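CS6 fimbrial subunit B, CS6 fimbrial subunit A (Escherichia coli, PDB 4B9G) is a pilin subunit of the enterotoxigenic E. coli colonization factor CS6, which probably mediates adhesion, captured here with a donor strand from subunit A fused to it. Local coordinates at residues F101-K104 with S108-F111; V52-T57 with Y82-D87; V26-D29 with N35-L38. All blocks are in the same frame, centred on the assembly; numbering follows the deposited sequence.

Interaction 1. Residues F101-K104 with S108-F111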
ATOM      1  N   PHE A 101      -9.438  -2.612  -9.658  1.00  7.42           N
ATOM      2  CA  PHE A 101     -10.148  -1.550 -10.357  1.00  8.45           C
ATOM      3  C   PHE A 101      -9.518  -1.362 -11.729  1.00  8.37           C
ATOM      4  O   PHE A 101      -8.331  -1.600 -11.930  1.00  7.85           O
ATOM      5  CB  PHE A 101     -10.174  -0.249  -9.548  1.00  9.43           C
ATOM      6  CG  PHE A 101      -8.874   0.542  -9.575  1.00  8.94           C
ATOM      7  CD1 PHE A 101      -7.756   0.126  -8.880  1.00  8.48           C
ATOM      8  CD2 PHE A 101      -8.800   1.740 -10.276  1.00  9.38           C
ATOM      9  CE1 PHE A 101      -6.576   0.882  -8.905  1.00  9.39           C
ATOM     10  CE2 PHE A 101      -7.632   2.498 -10.312  1.00  9.58           C
ATOM     11  CZ  PHE A 101      -6.517   2.067  -9.613  1.00  9.19           C
ATOM     12  N   SER A 102     -10.329  -0.924 -12.690  1.00  8.63           N
ATOM     13  CA  SER A 102      -9.874  -0.758 -14.064  1.00  9.34           C
ATOM     14  C   SER A 102      -8.999   0.488 -14.214  1.00  8.65           C
ATOM     15  O   SER A 102      -9.324   1.572 -13.707  1.00  9.82           O
ATOM     16  CB  SER A 102     -11.077  -0.704 -15.009  1.00 11.27           C
ATOM     17  OG  SER A 102     -11.773  -1.936 -14.948  1.00 15.20           O
ATOM     18  N   VAL A 103      -7.891   0.312 -14.938  1.00  8.07           N
ATOM     19  CA  VAL A 103      -6.858   1.328 -15.133  1.00  7.87           C
ATOM     20  C   VAL A 103      -6.617   1.572 -16.616  1.00  9.53           C
ATOM     21  O   VAL A 103      -7.038   0.795 -17.465  1.00 10.79           O
ATOM     22  CB  VAL A 103      -5.516   0.919 -14.460  1.00  7.64           C
ATOM     23  CG1 VAL A 103      -5.661   0.877 -12.948  1.00  8.21           C
ATOM     24  CG2 VAL A 103      -5.004  -0.394 -14.991  1.00  7.76           C
ATOM     25  N   LYS A 104      -5.924   2.636 -16.939  1.00  9.41           N
ATOM     26  CA  LYS A 104      -5.504   3.014 -18.274  1.00 11.29           C
ATOM     27  C   LYS A 104      -4.059   2.609 -18.550  1.00 11.61           C
ATOM     28  O   LYS A 104      -3.143   3.031 -17.867  1.00 10.96           O
ATOM     29  CB  LYS A 104      -5.747   4.506 -18.615  1.00 13.70           C
ATOM     30  CG  LYS A 104      -7.135   5.028 -18.438  1.00 23.44           C
ATOM     31  CD  LYS A 104      -7.273   6.539 -18.750  1.00 28.45           C
ATOM     32  CE  LYS A 104      -8.727   6.957 -18.747  1.00 31.54           C
ATOM     33  NZ  LYS A 104      -9.609   6.416 -19.754  1.00 37.08           N
ATOM     34  N   SER A 108       0.440   6.569 -15.634  1.00 15.61           N
ATOM     35  CA  SER A 108       1.062   6.410 -14.319  1.00 14.13           C
ATOM     36  C   SER A 108       0.056   6.600 -13.172  1.00 11.52           C
ATOM     37  O   SER A 108      -0.864   7.414 -13.258  1.00 14.91           O
ATOM     38  CB  SER A 108       2.223   7.395 -14.177  1.00 17.97           C
ATOM     39  OG  SER A 108       3.356   6.977 -14.926  1.00 28.85           O
ATOM     40  N   TYR A 109       0.263   5.835 -12.103  1.00  9.16           N
ATOM     41  CA  TYR A 109      -0.568   5.871 -10.901  1.00  7.75           C
ATOM     42  C   TYR A 109       0.323   6.067  -9.681  1.00  7.73           C
ATOM     43  O   TYR A 109       1.439   5.530  -9.600  1.00  9.16           O
ATOM     44  CB  TYR A 109      -1.366   4.551 -10.743  1.00  6.93           C
ATOM     45  CG  TYR A 109      -2.476   4.431 -11.744  1.00  7.00           C
ATOM     46  CD1 TYR A 109      -2.201   4.182 -13.081  1.00  7.90           C
ATOM     47  CD2 TYR A 109      -3.798   4.679 -11.383  1.00  6.80           C
ATOM     48  CE1 TYR A 109      -3.217   4.140 -14.025  1.00  8.03           C
ATOM     49  CE2 TYR A 109      -4.823   4.649 -12.336  1.00  7.98           C
ATOM     50  CZ  TYR A 109      -4.518   4.406 -13.661  1.00  7.72           C
ATOM     51  OH  TYR A 109      -5.502   4.395 -14.621  1.00  8.29           O
ATOM     52  N   THR A 110      -0.170   6.832  -8.718  1.00  5.98           N
ATOM     53  CA  THR A 110       0.503   6.973  -7.444  1.00  5.75           C
ATOM     54  C   THR A 110      -0.476   6.701  -6.321  1.00  4.91           C
ATOM     55  O   THR A 110      -1.675   6.971  -6.442  1.00  5.62           O
ATOM     56  CB  THR A 110       1.154   8.352  -7.249  1.00  7.13           C
ATOM     57  OG1 THR A 110       0.144   9.354  -7.222  1.00  8.07           O
ATOM     58  CG2 THR A 110       2.186   8.638  -8.352  1.00  8.40           C
ATOM     59  N   PHE A 111       0.049   6.149  -5.233  1.00  4.96           N
ATOM     60  CA  PHE A 111      -0.724   5.804  -4.050  1.00  5.31           C
ATOM     61  C   PHE A 111       0.088   6.184  -2.817  1.00  5.06           C
ATOM     62  O   PHE A 111       1.328   6.285  -2.881  1.00  6.33           O
ATOM     63  CB  PHE A 111      -1.040   4.298  -3.993  1.00  5.76           C
ATOM     64  CG  PHE A 111      -1.763   3.758  -5.212  1.00  5.72           C
ATOM     65  CD1 PHE A 111      -1.062   3.414  -6.363  1.00  6.01           C
ATOM     66  CD2 PHE A 111      -3.147   3.562  -5.192  1.00  5.93           C
ATOM     67  CE1 PHE A 111      -1.716   2.915  -7.460  1.00  7.53           C
ATOM     68  CE2 PHE A 111      -3.814   3.054  -6.302  1.00  7.15           C
ATOM     69  CZ  PHE A 111      -3.101   2.721  -7.432  1.00  7.44           C
TER
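Val103 CG1 fills the corner between the Tyr109 ring, across the contact, and the Phe101 ring of its own segment, over one face of each. It lies 4.2 Å from the Tyr109 ring centroid and 27° off the ring normal, a CH-pi contact. With chi1 near -66°, CG1 stands beside the backbone N, which turns it toward both rings. Val103 CB completes the tight part, 3.7 Å from Tyr109 CZ. The ring-to-ring approaches are ordinary van der Waals packing: Phe101 CE2 reaches Tyr109 CE2 at 4.1 Å, and Phe101 and Phe111 advance from opposite directions until their CZ atoms, each near the plane of the other ring, are also 4.1 Å apart.

At the polar end, Lys104 N donates a nearly straight hydrogen bond (169°) to Tyr109 OH, 2.9 Å away and near the plane of the ring. Tyr109 OH is also hydrogen-bonded to Ala90 O, and this second partner further fixes the phenol. Beyond that bond the contact loosens: the Lys104 side chain covers Tyr109 OH only with its first carbons, CB at 4.0 Å, before leading away into solvent, and Ser102 directs its CB away from the opposite segment.

All of this belongs to the subunit B part of the fusion. Backbone bonds join Phe101 to Val52 and Val103 to Ser50, beside strand 51-56, whereas strand 108-119 runs between strands 37-44 and 79-88, with Phe111 touching Val41, Ile54 and Ile84.

Interaction 2. Residues V52-T57 with Y82-D87; sequences VKIVPT and YYIRKD
Pro56 and Ile84, the residues with the most surface buried here, slide past each other between two strands that share no hydrogen bond. The axes of 52-56 and 82-87 are 7.1 Å apart at their closest, with an angle of 157° between their directions; antiparallel running without backbone bonding identifies side-chain packing across the interior rather than sheet pairing. Pro56 is at the centre of it. Its CD meets Ile84 CG1 at 4.1 Å, and Tyr82 meets the neighbouring CG and CB, with Tyr82 CE2 3.7 Å from Pro56 CG. Tyr82 OH continues along the proline to within 3.6 Å of Pro56 CB, a van der Waals approach; the hydroxyl's polar partner is Tyr39 OH.

Ile84 divides its branches between two partners. With chi1 at -66°, CG1 lies beside the backbone N and serves Pro56, while CG2, anti to that N, is 4.2 Å from Ile54 CD1. Ile54 offers the flank of this terminal methyl, and no polar group enters this part of the contact. Arg85 and Asp87 take no part and pair with each other side-on, NE to OD1 at 2.8 Å and, the longer bond, NH2 to OD2 at 3.3 Å; Ser112 OG also binds Asp87 OD2.

The contact lies in the hydrophobic interior of the subunit B part, in a fold consistent with the Ig-like, donor-strand-complemented fold of chaperone/usher pilins. Ile54 and Ile84 both rest on Leu134 of strand 128-142, and Tyr82 touches Leu70 of strand 65-72 and Ala113 of strand 108-119.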
ATOM      1  N   VAL A  52      -5.915  -3.303 -11.667  1.00  6.41           N
ATOM      2  CA  VAL A  52      -4.936  -3.398 -10.597  1.00  6.47           C
ATOM      3  C   VAL A  52      -5.633  -3.604  -9.260  1.00  6.00           C
ATOM      4  O   VAL A  52      -6.636  -2.966  -8.988  1.00  6.91           O
ATOM      5  CB  VAL A  52      -4.078  -2.096 -10.523  1.00  7.00           C
ATOM      6  CG1 VAL A  52      -3.214  -2.052  -9.261  1.00  8.85           C
ATOM      7  CG2 VAL A  52      -3.228  -1.965 -11.787  1.00  8.04           C
ATOM      8  N   LYS A  53      -5.103  -4.430  -8.397  1.00  6.15           N
ATOM      9  CA  LYS A  53      -5.353  -4.579  -6.980  1.00  6.03           C
ATOM     10  C   LYS A  53      -4.130  -4.108  -6.222  1.00  6.28           C
ATOM     11  O   LYS A  53      -3.008  -4.478  -6.575  1.00  6.12           O
ATOM     12  CB  LYS A  53      -5.654  -6.006  -6.606  1.00  7.85           C
ATOM     13  CG  LYS A  53      -5.915  -6.342  -5.218  1.00  8.83           C
ATOM     14  CD  LYS A  53      -6.213  -7.773  -4.955  1.00 14.51           C
ATOM     15  CE  LYS A  53      -6.587  -8.100  -3.606  1.00 26.09           C
ATOM     16  NZ  LYS A  53      -6.767  -9.563  -3.501  1.00 31.04           N
ATOM     17  N   ILE A  54      -4.352  -3.316  -5.177  1.00  5.15           N
ATOM     18  CA  ILE A  54      -3.259  -2.837  -4.331  1.00  5.48           C
ATOM     19  C   ILE A  54      -3.764  -2.806  -2.890  1.00  5.42           C
ATOM     20  O   ILE A  54      -4.628  -1.997  -2.547  1.00  6.26           O
ATOM     21  CB  ILE A  54      -2.699  -1.479  -4.843  1.00  5.59           C
ATOM     22  CG1 ILE A  54      -1.620  -0.975  -3.898  1.00  5.76           C
ATOM     23  CG2 ILE A  54      -3.794  -0.426  -5.075  1.00  6.53           C
ATOM     24  CD1 ILE A  54      -0.860   0.210  -4.426  1.00  7.12           C
ATOM     25  N   VAL A  55      -3.299  -3.681  -2.049  1.00  6.30           N
ATOM     26  CA  VAL A  55      -3.775  -3.959  -0.735  1.00  6.86           C
ATOM     27  C   VAL A  55      -2.647  -4.420   0.203  1.00  7.33           C
ATOM     28  O   VAL A  55      -1.839  -5.231  -0.199  1.00  8.12           O
ATOM     29  CB  VAL A  55      -4.963  -4.970  -0.786  1.00 10.75           C
ATOM     30  CG1 VAL A  55      -4.497  -6.247  -1.201  1.00 12.69           C
ATOM     31  CG2 VAL A  55      -5.602  -5.143   0.483  1.00 14.40           C
ATOM     32  N   PRO A  56      -2.574  -3.865   1.436  1.00  6.85           N
ATOM     33  CA  PRO A  56      -1.562  -4.417   2.342  1.00  8.32           C
ATOM     34  C   PRO A  56      -1.751  -5.912   2.515  1.00  9.31           C
ATOM     35  O   PRO A  56      -2.875  -6.410   2.586  1.00 11.11           O
ATOM     36  CB  PRO A  56      -1.841  -3.667   3.648  1.00  7.62           C
ATOM     37  CG  PRO A  56      -2.519  -2.370   3.191  1.00  8.66           C
ATOM     38  CD  PRO A  56      -3.378  -2.799   2.057  1.00  7.50           C
ATOM     39  N   THR A  57      -0.680  -6.627   2.625  1.00 11.98           N
ATOM     40  CA  THR A  57      -0.658  -7.997   2.971  1.00 16.35           C
ATOM     41  C   THR A  57      -1.237  -8.206   4.349  1.00 16.81           C
ATOM     42  O   THR A  57      -1.093  -7.401   5.251  1.00 20.13           O
ATOM     43  CB  THR A  57       0.739  -8.489   2.723  1.00 18.02           C
ATOM     44  OG1 THR A  57       1.134  -7.972   1.420  1.00 19.72           O
ATOM     45  CG2 THR A  57       0.758  -9.890   2.679  1.00 21.99           C
ATOM     46  N   TYR A  82      -2.486   1.371   8.736  1.00  6.31           N
ATOM     47  CA  TYR A  82      -2.619   2.286   7.612  1.00  5.91           C
ATOM     48  C   TYR A  82      -3.553   1.724   6.551  1.00  6.03           C
ATOM     49  O   TYR A  82      -3.809   0.525   6.516  1.00  6.37           O
ATOM     50  CB  TYR A  82      -1.252   2.598   6.981  1.00  5.79           C
ATOM     51  CG  TYR A  82      -0.650   1.454   6.202  1.00  6.06           C
ATOM     52  CD1 TYR A  82       0.092   0.453   6.823  1.00  6.37           C
ATOM     53  CD2 TYR A  82      -0.815   1.376   4.824  1.00  6.18           C
ATOM     54  CE1 TYR A  82       0.647  -0.584   6.093  1.00  6.39           C
ATOM     55  CE2 TYR A  82      -0.247   0.353   4.083  1.00  5.70           C
ATOM     56  CZ  TYR A  82       0.485  -0.623   4.716  1.00  6.04           C
ATOM     57  OH  TYR A  82       1.081  -1.615   3.950  1.00  7.03           O
ATOM     58  N   TYR A  83      -4.008   2.600   5.653  1.00  5.99           N
ATOM     59  CA  TYR A  83      -4.726   2.182   4.456  1.00  6.08           C
ATOM     60  C   TYR A  83      -4.085   2.836   3.224  1.00  5.47           C
ATOM     61  O   TYR A  83      -3.322   3.812   3.333  1.00  5.78           O
ATOM     62  CB  TYR A  83      -6.221   2.542   4.510  1.00  7.58           C
ATOM     63  CG  TYR A  83      -6.517   4.005   4.550  1.00  7.58           C
ATOM     64  CD1 TYR A  83      -6.659   4.744   3.386  1.00  8.59           C
ATOM     65  CD2 TYR A  83      -6.633   4.658   5.777  1.00 10.28           C
ATOM     66  CE1 TYR A  83      -6.935   6.107   3.457  1.00 11.29           C
ATOM     67  CE2 TYR A  83      -6.908   6.002   5.855  1.00 11.29           C
ATOM     68  CZ  TYR A  83      -7.055   6.724   4.701  1.00 10.90           C
ATOM     69  OH  TYR A  83      -7.361   8.064   4.752  1.00 14.25           O
ATOM     70  N   ILE A  84      -4.409   2.312   2.048  1.00  4.83           N
ATOM     71  CA  ILE A  84      -3.898   2.834   0.781  1.00  5.10           C
ATOM     72  C   ILE A  84      -4.902   3.802   0.131  1.00  5.08           C
ATOM     73  O   ILE A  84      -6.082   3.462  -0.065  1.00  5.38           O
ATOM     74  CB  ILE A  84      -3.597   1.659  -0.203  1.00  5.07           C
ATOM     75  CG1 ILE A  84      -2.447   0.805   0.344  1.00  6.16           C
ATOM     76  CG2 ILE A  84      -3.321   2.174  -1.614  1.00  5.52           C
ATOM     77  CD1 ILE A  84      -1.057   1.432   0.270  1.00  7.35           C
ATOM     78  N   ARG A  85      -4.425   4.997  -0.213  1.00  5.11           N
ATOM     79  CA  ARG A  85      -5.179   6.038  -0.909  1.00  5.60           C
ATOM     80  C   ARG A  85      -4.565   6.225  -2.306  1.00  5.52           C
ATOM     81  O   ARG A  85      -3.332   6.295  -2.435  1.00  5.89           O
ATOM     82  CB  ARG A  85      -5.073   7.351  -0.123  1.00  6.54           C
ATOM     83  CG  ARG A  85      -5.909   8.477  -0.685  1.00  8.09           C
ATOM     84  CD  ARG A  85      -5.797   9.759   0.134  1.00  9.59           C
ATOM     85  NE  ARG A  85      -4.489  10.378  -0.050  1.00  8.33           N
ATOM     86  CZ  ARG A  85      -3.846  11.107   0.861  1.00 11.30           C
ATOM     87  NH1 ARG A  85      -4.359  11.342   2.055  1.00 12.20           N
ATOM     88  NH2 ARG A  85      -2.653  11.584   0.567  1.00 12.05           N
ATOM     89  N   LYS A  86      -5.402   6.308  -3.341  1.00  4.91           N
ATOM     90  CA  LYS A  86      -4.893   6.655  -4.672  1.00  5.37           C
ATOM     91  C   LYS A  86      -4.739   8.164  -4.780  1.00  5.26           C
ATOM     92  O   LYS A  86      -5.705   8.896  -4.541  1.00  5.80           O
ATOM     93  CB  LYS A  86      -5.845   6.151  -5.757  1.00  5.64           C
ATOM     94  CG  LYS A  86      -5.333   6.425  -7.162  1.00  6.06           C
ATOM     95  CD  LYS A  86      -6.189   5.790  -8.273  1.00  7.22           C
ATOM     96  CE  LYS A  86      -7.617   6.299  -8.360  1.00  7.75           C
ATOM     97  NZ  LYS A  86      -7.665   7.706  -8.799  1.00  7.75           N
ATOM     98  N   ASP A  87      -3.546   8.609  -5.160  1.00  5.12           N
ATOM     99  CA  ASP A  87      -3.256  10.028  -5.326  1.00  5.43           C
ATOM    100  C   ASP A  87      -3.133  10.526  -6.768  1.00  5.77           C
ATOM    101  O   ASP A  87      -3.155  11.744  -6.988  1.00  5.81           O
ATOM    102  CB  ASP A  87      -2.037  10.435  -4.506  1.00  6.54           C
ATOM    103  CG  ASP A  87      -2.342  10.491  -3.011  1.00  8.22           C
ATOM    104  OD1 ASP A  87      -3.520  10.648  -2.630  1.00  7.86           O
ATOM    105  OD2 ASP A  87      -1.402  10.405  -2.205  1.00 13.54           O
TER

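Interaction 3. Residues V26-D29 with N35-L38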
ATOM      1  N   VAL A  26       8.726   6.988   3.696  1.00  8.68           N
ATOM      2  CA  VAL A  26       8.823   8.287   4.342  1.00  9.40           C
ATOM      3  C   VAL A  26       9.526   8.090   5.679  1.00  9.20           C
ATOM      4  O   VAL A  26       9.277   7.123   6.416  1.00  9.86           O
ATOM      5  CB  VAL A  26       7.441   8.953   4.530  1.00 10.03           C
ATOM      6  CG1 VAL A  26       7.558  10.318   5.207  1.00 11.81           C
ATOM      7  CG2 VAL A  26       6.737   9.103   3.178  1.00 10.85           C
ATOM      8  N   ASN A  27      10.437   9.007   5.957  1.00 10.21           N
ATOM      9  CA  ASN A  27      11.243   8.958   7.155  1.00 11.22           C
ATOM     10  C   ASN A  27      10.814  10.099   8.070  1.00 11.61           C
ATOM     11  O   ASN A  27      10.686  11.248   7.633  1.00 16.79           O
ATOM     12  CB  ASN A  27      12.729   8.993   6.767  1.00 13.04           C
ATOM     13  CG  ASN A  27      13.063   7.888   5.767  1.00 13.43           C
ATOM     14  OD1 ASN A  27      12.946   6.697   6.091  1.00 14.42           O
ATOM     15  ND2 ASN A  27      13.380   8.274   4.526  1.00 16.16           N
ATOM     16  N   TYR A  28      10.551   9.757   9.327  1.00 10.27           N
ATOM     17  CA  TYR A  28      10.069  10.687  10.333  1.00 10.86           C
ATOM     18  C   TYR A  28      11.082  10.887  11.438  1.00 11.46           C
ATOM     19  O   TYR A  28      11.858   9.991  11.730  1.00 13.93           O
ATOM     20  CB  TYR A  28       8.749  10.187  10.938  1.00 15.57           C
ATOM     21  CG  TYR A  28       7.598  10.407   9.980  1.00 18.19           C
ATOM     22  CD1 TYR A  28       6.987  11.654   9.876  1.00 22.13           C
ATOM     23  CD2 TYR A  28       7.167   9.401   9.132  1.00 15.97           C
ATOM     24  CE1 TYR A  28       5.958  11.883   8.970  1.00 22.12           C
ATOM     25  CE2 TYR A  28       6.129   9.628   8.229  1.00 14.30           C
ATOM     26  CZ  TYR A  28       5.541  10.875   8.160  1.00 16.58           C
ATOM     27  OH  TYR A  28       4.535  11.132   7.254  1.00 16.17           O
ATOM     28  N   ASP A  29      11.071  12.056  12.057  1.00 13.18           N
ATOM     29  CA  ASP A  29      11.889  12.305  13.231  1.00 14.73           C
ATOM     30  C   ASP A  29      11.100  12.163  14.528  1.00 14.56           C
ATOM     31  O   ASP A  29      11.676  12.250  15.604  1.00 19.50           O
ATOM     32  CB  ASP A  29      12.517  13.700  13.166  1.00 20.06           C
ATOM     33  CG  ASP A  29      13.787  13.738  12.343  1.00 27.46           C
ATOM     34  OD1 ASP A  29      14.323  12.666  11.996  1.00 26.36           O
ATOM     35  OD2 ASP A  29      14.266  14.857  12.057  1.00 35.09           O
ATOM     36  N   ASN A  35      -3.301  10.616   9.503  1.00 11.67           N
ATOM     37  CA  ASN A  35      -3.357  11.047   8.115  1.00 12.19           C
ATOM     38  C   ASN A  35      -1.990  11.282   7.478  1.00 11.56           C
ATOM     39  O   ASN A  35      -1.918  11.645   6.304  1.00 15.54           O
ATOM     40  CB  ASN A  35      -4.229  12.310   7.971  1.00 17.27           C
ATOM     41  CG  ASN A  35      -5.001  12.358   6.662  1.00 21.40           C
ATOM     42  OD1 ASN A  35      -5.475  11.330   6.174  1.00 26.57           O
ATOM     43  ND2 ASN A  35      -5.135  13.555   6.088  1.00 27.00           N
ATOM     44  N   SER A  36      -0.895  11.057   8.156  1.00  9.92           N
ATOM     45  CA  SER A  36       0.454  11.130   7.651  1.00 10.75           C
ATOM     46  C   SER A  36       0.751  10.030   6.666  1.00  7.80           C
ATOM     47  O   SER A  36       0.247   8.922   6.805  1.00  8.30           O
ATOM     48  CB  SER A  36       1.518  11.143   8.729  1.00 17.91           C
ATOM     49  OG  SER A  36       1.384  12.132   9.658  1.00 22.78           O
ATOM     50  N   GLN A  37       1.573  10.363   5.673  1.00  6.80           N
ATOM     51  CA  GLN A  37       1.990   9.381   4.705  1.00  6.66           C
ATOM     52  C   GLN A  37       3.186   8.600   5.227  1.00  6.29           C
ATOM     53  O   GLN A  37       4.229   9.166   5.574  1.00  9.08           O
ATOM     54  CB  GLN A  37       2.369  10.050   3.379  1.00  8.76           C
ATOM     55  CG  GLN A  37       1.233  10.765   2.696  1.00 10.62           C
ATOM     56  CD  GLN A  37       1.722  11.552   1.505  1.00 15.81           C
ATOM     57  OE1 GLN A  37       2.200  10.989   0.533  1.00 16.11           O
ATOM     58  NE2 GLN A  37       1.641  12.864   1.592  1.00 18.70           N
ATOM     59  N   LEU A  38       3.070   7.273   5.263  1.00  5.14           N
ATOM     60  CA  LEU A  38       4.139   6.398   5.751  1.00  5.37           C
ATOM     61  C   LEU A  38       5.086   5.958   4.631  1.00  5.41           C
ATOM     62  O   LEU A  38       6.293   5.785   4.869  1.00  6.18           O
ATOM     63  CB  LEU A  38       3.548   5.192   6.445  1.00  5.89           C
ATOM     64  CG  LEU A  38       2.622   5.504   7.623  1.00  6.04           C
ATOM     65  CD1 LEU A  38       2.097   4.202   8.251  1.00  7.71           C
ATOM     66  CD2 LEU A  38       3.294   6.390   8.671  1.00  7.64           C
TER
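Gln37 O receives the shortest polar bond of this contact, 2.6 Å from Tyr28 OH. The hydroxyl is the donor, and it comes from above the carbonyl plane, 38° out of it, while the oxygen itself lies in the plane of the phenol ring at its edge. The same oxygen is packed against Val26, with Val26 CB at 3.4 Å from Gln37 O and both methyls close behind. Val26 CG1 stands anti to the backbone N (chi1 180°) and CG2 beside it, so the two branches straddle the carbonyl oxygen.

A second bond, Val26 N to Leu38 O at 3.0 Å and with an N-H...O angle of 156°, ties the backbones of the hairpin formed by strands 21-28 and 37-44, both in the subunit B part. Past this point the chains separate, and the Tyr28 side chain spans the gap. Tyr28 OH also touches Ser36 CB at 3.4 Å, and Leu38 CD2 approaches Tyr28 CE2 at 4.3 Å. Ser36 OG turns back to Lys33 O within the connecting turn. Thr158, probably in the donor strand of the engineered fusion, bonds Val26 O and, weakly, Leu38 O.

Chemically, then, the cross-strand polar bonds here both end on backbone carbonyls: one side-chain hydroxyl and one amide reach successive oxygens, Gln37 O and Leu38 O. A phenol thus continues the cross-strand bonding where the backbone ladder has stopped and the chain turns a corner at Leu38.

How the interactions relate
Along the chain the contacts come in series: interaction 3, then interaction 2, then interaction 1. All three reach one curled or branched sheet that also takes in strand 145-160. Interactions 1 and 2 have centres about 11 Å apart and touch directly, through probable backbone bonds from Phe101 N to Val52 O and from Asp87 N to Thr110 O, and through Phe111 CD2 packing on Lys86 CA. Interaction 3, centred about 16 Å from interaction 2, meets it where Leu38 CD1 packs on Tyr82 CB. Interactions 1 and 3, about 23 Å apart between centres and about 6 Å between nearest atoms, do not touch; neighbouring strands 37-44 and 108-119 connect them. Together they trace the subunit from one end through its core toward the hairpin.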